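Local coordinates for protein glycoside hydrolase family 31 (Kribbella flavida DSM 17836, PDB 5X3I) that hydrolyses the alpha-1,3-glucosidic linkages of the cyclic tetrasaccharide cyclobis-(1-6)-alpha-nigerosyl inside the cell, yielding isomaltose, at residues G678-V686 with V726-R734; A691-G701 with V712-V721. The protein carries 1 engineered substitution. All coordinates share one frame; numbering follows the deposited sequence.

Interaction 1: G678-V686 with V726-R734. With SO4 (sulfate ion), chain K; SO4 (sulfate ion), chain J.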
loop_
_atom_site.group_PDB
_atom_site.type_symbol
_atom_site.label_atom_id
_atom_site.label_comp_id
_atom_site.label_asym_id
_atom_site.label_seq_id
_atom_site.Cartn_x
_atom_site.Cartn_y
_atom_site.Cartn_z
ATOM N N GLY A 678 -12.477 7.644 -17.229
ATOM C CA GLY A 678 -12.958 8.984 -17.498
ATOM C C GLY A 678 -14.455 8.993 -17.777
ATOM O O GLY A 678 -15.152 8.012 -17.526
ATOM N N ASP A 679 -14.944 10.103 -18.315
ATOM C CA ASP A 679 -16.359 10.254 -18.636
ATOM C C ASP A 679 -16.837 9.315 -19.742
ATOM O O ASP A 679 -17.940 8.788 -19.672
ATOM C CB ASP A 679 -16.663 11.695 -19.062
ATOM C CG ASP A 679 -16.491 12.685 -17.945
ATOM O OD1 ASP A 679 -16.500 12.263 -16.783
ATOM O OD2 ASP A 679 -16.359 13.888 -18.223
ATOM N N GLU A 680 -16.029 9.151 -20.786
ATOM C CA GLU A 680 -16.527 8.575 -22.038
ATOM C C GLU A 680 -16.432 7.075 -22.306
ATOM O O GLU A 680 -17.102 6.582 -23.205
ATOM C CB GLU A 680 -15.824 9.286 -23.202
ATOM C CG GLU A 680 -15.618 10.778 -22.993
ATOM C CD GLU A 680 -16.908 11.556 -22.791
ATOM O OE1 GLU A 680 -18.000 11.001 -22.997
ATOM O OE2 GLU A 680 -16.826 12.742 -22.430
ATOM N N LEU A 681 -15.642 6.336 -21.541
ATOM C CA LEU A 681 -15.398 4.940 -21.897
ATOM C C LEU A 681 -15.747 3.984 -20.768
ATOM O O LEU A 681 -15.324 4.183 -19.642
ATOM C CB LEU A 681 -13.934 4.723 -22.287
ATOM C CG LEU A 681 -13.369 5.402 -23.536
ATOM C CD1 LEU A 681 -11.859 5.191 -23.604
ATOM C CD2 LEU A 681 -14.039 4.877 -24.786
ATOM N N LEU A 682 -16.477 2.926 -21.096
ATOM C CA LEU A 682 -16.809 1.886 -20.137
ATOM C C LEU A 682 -15.993 0.637 -20.431
ATOM O O LEU A 682 -15.993 0.117 -21.548
ATOM C CB LEU A 682 -18.312 1.584 -20.165
ATOM C CG LEU A 682 -18.873 0.695 -19.052
ATOM C CD1 LEU A 682 -20.315 1.041 -18.788
ATOM C CD2 LEU A 682 -18.761 -0.760 -19.426
ATOM N N ILE A 683 -15.290 0.166 -19.415
ATOM C CA ILE A 683 -14.391 -0.966 -19.552
ATOM C C ILE A 683 -14.942 -2.184 -18.818
ATOM O O ILE A 683 -15.505 -2.048 -17.740
ATOM C CB ILE A 683 -12.995 -0.635 -18.993
ATOM C CG1 ILE A 683 -12.579 0.792 -19.364
ATOM C CG2 ILE A 683 -11.984 -1.668 -19.436
ATOM C CD1 ILE A 683 -12.530 1.062 -20.857
ATOM N N ASN A 684 -14.771 -3.363 -19.400
ATOM C CA ASN A 684 -15.173 -4.604 -18.751
ATOM C C ASN A 684 -14.138 -5.706 -18.911
ATOM O O ASN A 684 -14.263 -6.554 -19.790
ATOM C CB ASN A 684 -16.522 -5.077 -19.298
ATOM C CG ASN A 684 -17.097 -6.239 -18.507
ATOM O OD1 ASN A 684 -16.632 -6.549 -17.416
ATOM N ND2 ASN A 684 -18.113 -6.888 -19.061
ATOM N N PRO A 685 -13.123 -5.710 -18.040
ATOM C CA PRO A 685 -11.993 -6.630 -18.096
ATOM C C PRO A 685 -12.441 -8.073 -18.196
ATOM O O PRO A 685 -13.447 -8.429 -17.582
ATOM C CB PRO A 685 -11.280 -6.384 -16.766
ATOM C CG PRO A 685 -11.637 -4.996 -16.414
ATOM C CD PRO A 685 -13.033 -4.806 -16.884
ATOM N N VAL A 686 -11.711 -8.903 -18.926
ATOM C CA VAL A 686 -12.082 -10.301 -18.965
ATOM C C VAL A 686 -11.284 -11.012 -17.883
ATOM O O VAL A 686 -10.076 -11.198 -17.985
ATOM C CB VAL A 686 -11.823 -10.915 -20.342
ATOM C CG1 VAL A 686 -12.279 -12.358 -20.369
ATOM C CG2 VAL A 686 -12.546 -10.121 -21.399
ATOM N N VAL A 726 -10.853 -6.584 -25.406
ATOM C CA VAL A 726 -11.504 -6.476 -24.109
ATOM C C VAL A 726 -12.683 -5.570 -24.374
ATOM O O VAL A 726 -12.541 -4.583 -25.089
ATOM C CB VAL A 726 -10.579 -5.887 -23.001
ATOM C CG1 VAL A 726 -9.906 -4.583 -23.456
ATOM C CG2 VAL A 726 -11.351 -5.641 -21.717
ATOM N N PRO A 727 -13.855 -5.898 -23.804
ATOM C CA PRO A 727 -15.020 -5.077 -24.134
ATOM C C PRO A 727 -14.874 -3.654 -23.640
ATOM O O PRO A 727 -14.587 -3.429 -22.470
ATOM C CB PRO A 727 -16.173 -5.805 -23.430
ATOM C CG PRO A 727 -15.724 -7.222 -23.368
ATOM C CD PRO A 727 -14.238 -7.152 -23.131
ATOM N N VAL A 728 -15.090 -2.710 -24.543
ATOM C CA VAL A 728 -14.981 -1.291 -24.269
ATOM C C VAL A 728 -16.069 -0.586 -25.055
ATOM O O VAL A 728 -16.282 -0.878 -26.223
ATOM C CB VAL A 728 -13.602 -0.716 -24.674
ATOM C CG1 VAL A 728 -13.593 0.804 -24.554
ATOM C CG2 VAL A 728 -12.496 -1.323 -23.854
ATOM N N TYR A 729 -16.749 0.350 -24.417
ATOM C CA TYR A 729 -17.846 1.045 -25.054
ATOM C C TYR A 729 -17.694 2.532 -24.836
ATOM O O TYR A 729 -17.282 2.968 -23.773
ATOM C CB TYR A 729 -19.192 0.537 -24.514
ATOM C CG TYR A 729 -19.403 -0.932 -24.787
ATOM C CD1 TYR A 729 -20.021 -1.357 -25.952
ATOM C CD2 TYR A 729 -18.955 -1.893 -23.898
ATOM C CE1 TYR A 729 -20.194 -2.693 -26.220
ATOM C CE2 TYR A 729 -19.132 -3.235 -24.154
ATOM C CZ TYR A 729 -19.751 -3.627 -25.319
ATOM O OH TYR A 729 -19.924 -4.957 -25.586
ATOM N N CYS A 730 -18.023 3.309 -25.856
ATOM C CA CYS A 730 -17.881 4.747 -25.793
ATOM C C CYS A 730 -19.242 5.417 -25.830
ATOM O O CYS A 730 -20.139 4.963 -26.532
ATOM C CB CYS A 730 -17.006 5.251 -26.949
ATOM S SG CYS A 730 -16.727 7.017 -26.966
ATOM N N ARG A 731 -19.391 6.490 -25.067
ATOM C CA ARG A 731 -20.605 7.285 -25.119
ATOM C C ARG A 731 -20.757 7.823 -26.533
ATOM O O ARG A 731 -19.832 8.433 -27.071
ATOM C CB ARG A 731 -20.567 8.423 -24.099
ATOM C CG ARG A 731 -20.637 7.947 -22.654
ATOM C CD ARG A 731 -20.529 9.098 -21.663
ATOM N NE ARG A 731 -21.666 10.005 -21.733
ATOM C CZ ARG A 731 -21.595 11.277 -22.116
ATOM N NH1 ARG A 731 -20.434 11.813 -22.464
ATOM N NH2 ARG A 731 -22.694 12.019 -22.147
ATOM N N ALA A 732 -21.922 7.585 -27.124
ATOM C CA ALA A 732 -22.153 7.858 -28.535
ATOM C C ALA A 732 -21.836 9.295 -28.910
ATOM O O ALA A 732 -21.267 9.551 -29.961
ATOM C CB ALA A 732 -23.588 7.525 -28.901
ATOM N N SER A 733 -22.192 10.231 -28.046
ATOM C CA SER A 733 -22.007 11.636 -28.353
ATOM C C SER A 733 -20.537 12.028 -28.499
ATOM O O SER A 733 -20.222 12.970 -29.206
ATOM C CB SER A 733 -22.668 12.499 -27.281
ATOM O OG SER A 733 -22.220 12.134 -25.994
ATOM N N ARG A 734 -19.647 11.352 -27.783
ATOM C CA ARG A 734 -18.220 11.630 -27.895
ATOM C C ARG A 734 -17.435 10.659 -28.780
ATOM O O ARG A 734 -16.210 10.752 -28.857
ATOM C CB ARG A 734 -17.600 11.698 -26.502
ATOM C CG ARG A 734 -18.384 12.596 -25.555
ATOM C CD ARG A 734 -18.566 14.004 -26.075
ATOM N NE ARG A 734 -17.388 14.831 -25.846
ATOM C CZ ARG A 734 -17.379 16.159 -25.933
ATOM N NH1 ARG A 734 -18.494 16.813 -26.232
ATOM N NH2 ARG A 734 -16.256 16.831 -25.712
HETATM S S SO4 K . -24.833 9.933 -25.030
HETATM O O1 SO4 K . -25.300 10.099 -26.402
HETATM O O2 SO4 K . -23.410 10.236 -24.996
HETATM O O3 SO4 K . -25.551 10.840 -24.141
HETATM O O4 SO4 K . -25.064 8.561 -24.591
HETATM S S SO4 J . -21.940 15.325 -24.008
HETATM O O1 SO4 J . -22.317 15.582 -25.392
HETATM O O2 SO4 J . -21.720 16.589 -23.314
HETATM O O3 SO4 J . -23.010 14.587 -23.345
HETATM O O4 SO4 J . -20.716 14.534 -23.978
#

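Interaction 2: A691-G701 with V712-V721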
loop_
_atom_site.group_PDB
_atom_site.type_symbol
_atom_site.label_atom_id
_atom_site.label_comp_id
_atom_site.label_asym_id
_atom_site.label_seq_id
_atom_site.Cartn_x
_atom_site.Cartn_y
_atom_site.Cartn_z
ATOM N N ALA A 691 -12.880 -17.881 -21.501
ATOM C CA ALA A 691 -14.074 -17.173 -21.963
ATOM C C ALA A 691 -13.985 -16.791 -23.439
ATOM O O ALA A 691 -13.063 -16.096 -23.841
ATOM C CB ALA A 691 -14.307 -15.936 -21.125
ATOM N N THR A 692 -14.919 -17.287 -24.249
ATOM C CA THR A 692 -15.037 -16.860 -25.641
ATOM C C THR A 692 -16.045 -15.736 -25.859
ATOM O O THR A 692 -16.065 -15.104 -26.908
ATOM C CB THR A 692 -15.437 -18.035 -26.526
ATOM O OG1 THR A 692 -16.734 -18.496 -26.129
ATOM C CG2 THR A 692 -14.441 -19.164 -26.370
ATOM N N THR A 693 -16.858 -15.465 -24.846
ATOM C CA THR A 693 -17.836 -14.391 -24.917
ATOM C C THR A 693 -17.845 -13.708 -23.568
ATOM O O THR A 693 -17.407 -14.278 -22.584
ATOM C CB THR A 693 -19.262 -14.885 -25.260
ATOM O OG1 THR A 693 -19.747 -15.730 -24.209
ATOM C CG2 THR A 693 -19.287 -15.640 -26.581
ATOM N N TRP A 694 -18.322 -12.477 -23.523
ATOM C CA TRP A 694 -18.310 -11.723 -22.283
ATOM C C TRP A 694 -19.508 -10.803 -22.278
ATOM O O TRP A 694 -19.856 -10.232 -23.305
ATOM C CB TRP A 694 -17.002 -10.937 -22.146
ATOM C CG TRP A 694 -16.570 -10.598 -20.736
ATOM C CD1 TRP A 694 -16.401 -9.352 -20.215
ATOM C CD2 TRP A 694 -16.223 -11.516 -19.691
ATOM N NE1 TRP A 694 -15.978 -9.432 -18.916
ATOM C CE2 TRP A 694 -15.861 -10.751 -18.569
ATOM C CE3 TRP A 694 -16.192 -12.910 -19.594
ATOM C CZ2 TRP A 694 -15.480 -11.329 -17.361
ATOM C CZ3 TRP A 694 -15.805 -13.482 -18.397
ATOM C CH2 TRP A 694 -15.455 -12.693 -17.297
ATOM N N THR A 695 -20.139 -10.652 -21.122
ATOM C CA THR A 695 -21.336 -9.835 -21.035
ATOM C C THR A 695 -21.102 -8.597 -20.197
ATOM O O THR A 695 -20.580 -8.671 -19.088
ATOM C CB THR A 695 -22.507 -10.635 -20.458
ATOM O OG1 THR A 695 -22.779 -11.742 -21.323
ATOM C CG2 THR A 695 -23.740 -9.760 -20.365
ATOM N N THR A 696 -21.506 -7.458 -20.748
ATOM C CA THR A 696 -21.297 -6.161 -20.136
ATOM C C THR A 696 -22.638 -5.498 -19.861
ATOM O O THR A 696 -23.548 -5.589 -20.675
ATOM C CB THR A 696 -20.444 -5.247 -21.050
ATOM O OG1 THR A 696 -19.191 -5.878 -21.327
ATOM C CG2 THR A 696 -20.204 -3.908 -20.403
ATOM N N TYR A 697 -22.770 -4.842 -18.717
ATOM C CA TYR A 697 -23.985 -4.098 -18.444
ATOM C C TYR A 697 -23.762 -2.625 -18.708
ATOM O O TYR A 697 -22.991 -1.962 -18.017
ATOM C CB TYR A 697 -24.473 -4.306 -17.004
ATOM C CG TYR A 697 -25.625 -3.390 -16.647
ATOM C CD1 TYR A 697 -26.909 -3.645 -17.108
ATOM C CD2 TYR A 697 -25.428 -2.262 -15.871
ATOM C CE1 TYR A 697 -27.962 -2.804 -16.802
ATOM C CE2 TYR A 697 -26.476 -1.418 -15.559
ATOM C CZ TYR A 697 -27.743 -1.698 -16.027
ATOM O OH TYR A 697 -28.786 -0.859 -15.714
ATOM N N LEU A 698 -24.451 -2.117 -19.716
ATOM C CA LEU A 698 -24.374 -0.711 -20.055
ATOM C C LEU A 698 -25.521 0.044 -19.407
ATOM O O LEU A 698 -26.680 -0.238 -19.676
ATOM C CB LEU A 698 -24.406 -0.523 -21.570
ATOM C CG LEU A 698 -23.293 -1.194 -22.372
ATOM C CD1 LEU A 698 -23.493 -0.947 -23.853
ATOM C CD2 LEU A 698 -21.945 -0.678 -21.927
ATOM N N PRO A 699 -25.196 1.028 -18.566
ATOM C CA PRO A 699 -26.221 1.837 -17.905
ATOM C C PRO A 699 -26.922 2.757 -18.895
ATOM O O PRO A 699 -26.681 2.659 -20.098
ATOM C CB PRO A 699 -25.426 2.638 -16.879
ATOM C CG PRO A 699 -24.062 2.744 -17.474
ATOM C CD PRO A 699 -23.833 1.462 -18.214
ATOM N N ALA A 700 -27.764 3.648 -18.389
ATOM C CA ALA A 700 -28.560 4.530 -19.234
ATOM C C ALA A 700 -27.673 5.397 -20.115
ATOM O O ALA A 700 -26.546 5.703 -19.751
ATOM C CB ALA A 700 -29.458 5.402 -18.388
ATOM N N GLY A 701 -28.212 5.804 -21.261
ATOM C CA GLY A 701 -27.473 6.540 -22.275
ATOM C C GLY A 701 -27.195 5.715 -23.515
ATOM O O GLY A 701 -27.591 4.555 -23.593
ATOM N N VAL A 712 -24.858 0.225 -29.883
ATOM C CA VAL A 712 -25.296 -0.889 -29.066
ATOM C C VAL A 712 -26.329 -0.387 -28.056
ATOM O O VAL A 712 -26.191 0.703 -27.507
ATOM C CB VAL A 712 -24.083 -1.543 -28.375
ATOM C CG1 VAL A 712 -24.471 -2.187 -27.085
ATOM C CG2 VAL A 712 -23.426 -2.551 -29.304
ATOM N N PRO A 713 -27.383 -1.174 -27.814
ATOM C CA PRO A 713 -28.391 -0.679 -26.878
ATOM C C PRO A 713 -27.928 -0.814 -25.435
ATOM O O PRO A 713 -27.161 -1.718 -25.125
ATOM C CB PRO A 713 -29.595 -1.577 -27.160
ATOM C CG PRO A 713 -28.991 -2.849 -27.630
ATOM C CD PRO A 713 -27.763 -2.466 -28.408
ATOM N N SER A 714 -28.409 0.063 -24.564
ATOM C CA SER A 714 -28.094 -0.025 -23.144
ATOM C C SER A 714 -28.725 -1.287 -22.576
ATOM O O SER A 714 -29.607 -1.875 -23.201
ATOM C CB SER A 714 -28.572 1.213 -22.395
ATOM O OG SER A 714 -29.891 1.552 -22.757
ATOM N N GLY A 715 -28.250 -1.725 -21.415
ATOM C CA GLY A 715 -28.609 -3.033 -20.898
ATOM C C GLY A 715 -27.490 -4.040 -21.079
ATOM O O GLY A 715 -26.343 -3.667 -21.308
ATOM N N LEU A 716 -27.808 -5.315 -20.916
ATOM C CA LEU A 716 -26.814 -6.367 -21.044
ATOM C C LEU A 716 -26.410 -6.558 -22.494
ATOM O O LEU A 716 -27.262 -6.683 -23.373
ATOM C CB LEU A 716 -27.345 -7.678 -20.477
ATOM C CG LEU A 716 -27.656 -7.690 -18.985
ATOM C CD1 LEU A 716 -28.245 -9.031 -18.576
ATOM C CD2 LEU A 716 -26.402 -7.393 -18.184
ATOM N N VAL A 717 -25.106 -6.576 -22.743
ATOM C CA VAL A 717 -24.580 -6.789 -24.082
ATOM C C VAL A 717 -23.540 -7.882 -24.059
ATOM O O VAL A 717 -22.621 -7.846 -23.248
ATOM C CB VAL A 717 -23.931 -5.526 -24.656
ATOM C CG1 VAL A 717 -23.641 -5.715 -26.143
ATOM C CG2 VAL A 717 -24.809 -4.332 -24.425
ATOM N N THR A 718 -23.670 -8.844 -24.961
ATOM C CA THR A 718 -22.692 -9.908 -25.068
ATOM C C THR A 718 -21.947 -9.801 -26.393
ATOM O O THR A 718 -22.558 -9.581 -27.430
ATOM C CB THR A 718 -23.364 -11.284 -24.949
ATOM O OG1 THR A 718 -23.980 -11.394 -23.664
ATOM C CG2 THR A 718 -22.350 -12.390 -25.111
ATOM N N ARG A 719 -20.626 -9.925 -26.352
ATOM C CA ARG A 719 -19.835 -9.934 -27.573
ATOM C C ARG A 719 -18.732 -10.965 -27.464
ATOM O O ARG A 719 -18.450 -11.460 -26.376
ATOM C CB ARG A 719 -19.249 -8.551 -27.861
ATOM C CG ARG A 719 -18.384 -7.968 -26.755
ATOM C CD ARG A 719 -17.455 -6.894 -27.301
ATOM N NE ARG A 719 -16.571 -7.470 -28.304
ATOM C CZ ARG A 719 -16.546 -7.121 -29.582
ATOM N NH1 ARG A 719 -15.712 -7.732 -30.401
ATOM N NH2 ARG A 719 -17.333 -6.161 -30.040
ATOM N N ASP A 720 -18.113 -11.299 -28.590
ATOM C CA ASP A 720 -16.993 -12.229 -28.583
ATOM C C ASP A 720 -15.762 -11.598 -27.952
ATOM O O ASP A 720 -15.525 -10.404 -28.099
ATOM C CB ASP A 720 -16.663 -12.694 -29.997
ATOM C CG ASP A 720 -17.781 -13.489 -30.616
ATOM O OD1 ASP A 720 -18.652 -13.956 -29.863
ATOM O OD2 ASP A 720 -17.786 -13.648 -31.848
ATOM N N VAL A 721 -14.975 -12.406 -27.255
ATOM C CA VAL A 721 -13.739 -11.904 -26.681
ATOM C C VAL A 721 -12.531 -12.760 -27.041
ATOM O O VAL A 721 -11.978 -13.459 -26.202
ATOM C CB VAL A 721 -13.849 -11.779 -25.151
ATOM C CG1 VAL A 721 -14.626 -10.531 -24.795
ATOM C CG2 VAL A 721 -14.509 -13.015 -24.547
HETATM O O HOH W 1 -19.534 -7.004 -23.662
HETATM O O HOH W 2 -30.492 4.109 -22.428
#

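Interaction 1: G678-V686 with V726-R734
Strands 681-683 and 728-731 are antiparallel neighbours in the six-stranded sheet of the C-terminal domain of this family 31 hydrolase. At their centre Leu682 and Tyr729 form a hydrogen-bonded pair, with Leu682 N 2.8 Å from Tyr729 O and Tyr729 N 3.0 Å from Leu682 O. On the face carrying Leu681, Ile683, Val728 and Cys730, Ile683 CD1 lies alongside Val728 CG2 at 3.8 Å, while Leu681 CD2 rests on Cys730 CB. The charged end is built round Arg731. Its chain bends at CG-CD (chi3 66°), which turns the guanidinium back to Glu680; NH1 meets the syn lone pair of OE1 of Glu680 at 2.6 Å, almost in the guanidinium plane. From the same group NH1 and NH2 donate to O4 and O3 of one sulfate, and O2 of the second sulfate sits over a guanidinium face. A leucine in place of Arg731 would probably leave the Glu680 carboxylate without its salt-bridge mate and the first sulfate without two donors. Arg734, paired with Glu737, adds charge nearby. Both sulfates probably come from the crystallisation liquor; Ser733 N and OG hold the second, and this arginine-rich strand end probably suits an anion.

Interaction 2: A691-G701 with V712-V721
Thr695 and Thr718 share one rotamer: in each, OG1 stands anti to the carbonyl carbon (chi1 -61° and -62°), which brings the two hydroxyls together across a non-hydrogen-bonded pair of this antiparallel two-stranded sheet. OG1 of Thr695 and OG1 of Thr718 are 2.7 Å apart and hydrogen-bonded, and either may donate. On the same face Leu716 CD2 reaches the edge of the Tyr697 ring and touches Tyr697 CB at 3.8 Å, the two side chains crossing at about a right angle. Leu698 is the apolar centre of the other face: its CD1 touches both Val712 CG1, 3.6 Å away, and Val717 CG2. At the far end Val721 CG1 packs on Trp694 CB at 3.6 Å.

Paired backbone bonds knit Trp694 to Arg719, Thr696 to Val717 and Leu698 to Gly715. The bond from Thr696 N to Val717 O, 2.8 Å long, is nearly straight; that carbonyl also accepts from a water held at 2.6 Å by Thr696 OG1, which is hydrogen-bonded to Asn684 ND2 as well. Not every bond follows a lone pair: Leu698 N approaches Gly715 O from 42° out of the carbonyl plane, whereas Gly715 N meets a lone pair of Leu698 O. Past the Leu698-Gly715 end, a second water bridges Gly701 N and Ser714 OG. Gly715 has a positive phi, where a CB would jam against the preceding carbonyl.

The face with Thr695, Tyr697, Leu716 and Thr718 is largely exposed, although the Tyr697 ring meets that of His671 with nearly parallel planes and bonds Asp665 through OH. The other face lies on the six-stranded sheet: Thr696 and Leu698 meet Leu682 of strand 681-683, and Val717 and Arg719 meet Tyr729 of strand 728-731, with Arg719 salt-bridged to Asp705 of strand 703-705.

From the N terminus the chain first runs through 678-686, then out into 691-701, passes back into the six-stranded sheet through strands 703-705 and 711-712, returns along 712-721 and finally reaches 726-734. Interaction 2 closes the inner loop of ten residues; interaction 1 closes the outer one of 39, so interaction 2 is nested within it and nothing crosses. The two-stranded sheet of interaction 2 lies against the six-stranded sheet that holds interaction 1, their centres about 11 Å apart. Asn684 joins them: its ND2 is 2.7 Å from Thr696 OG1, a probable hydrogen bond. Both sheets belong to the C-terminal domain, away from the active-site residues.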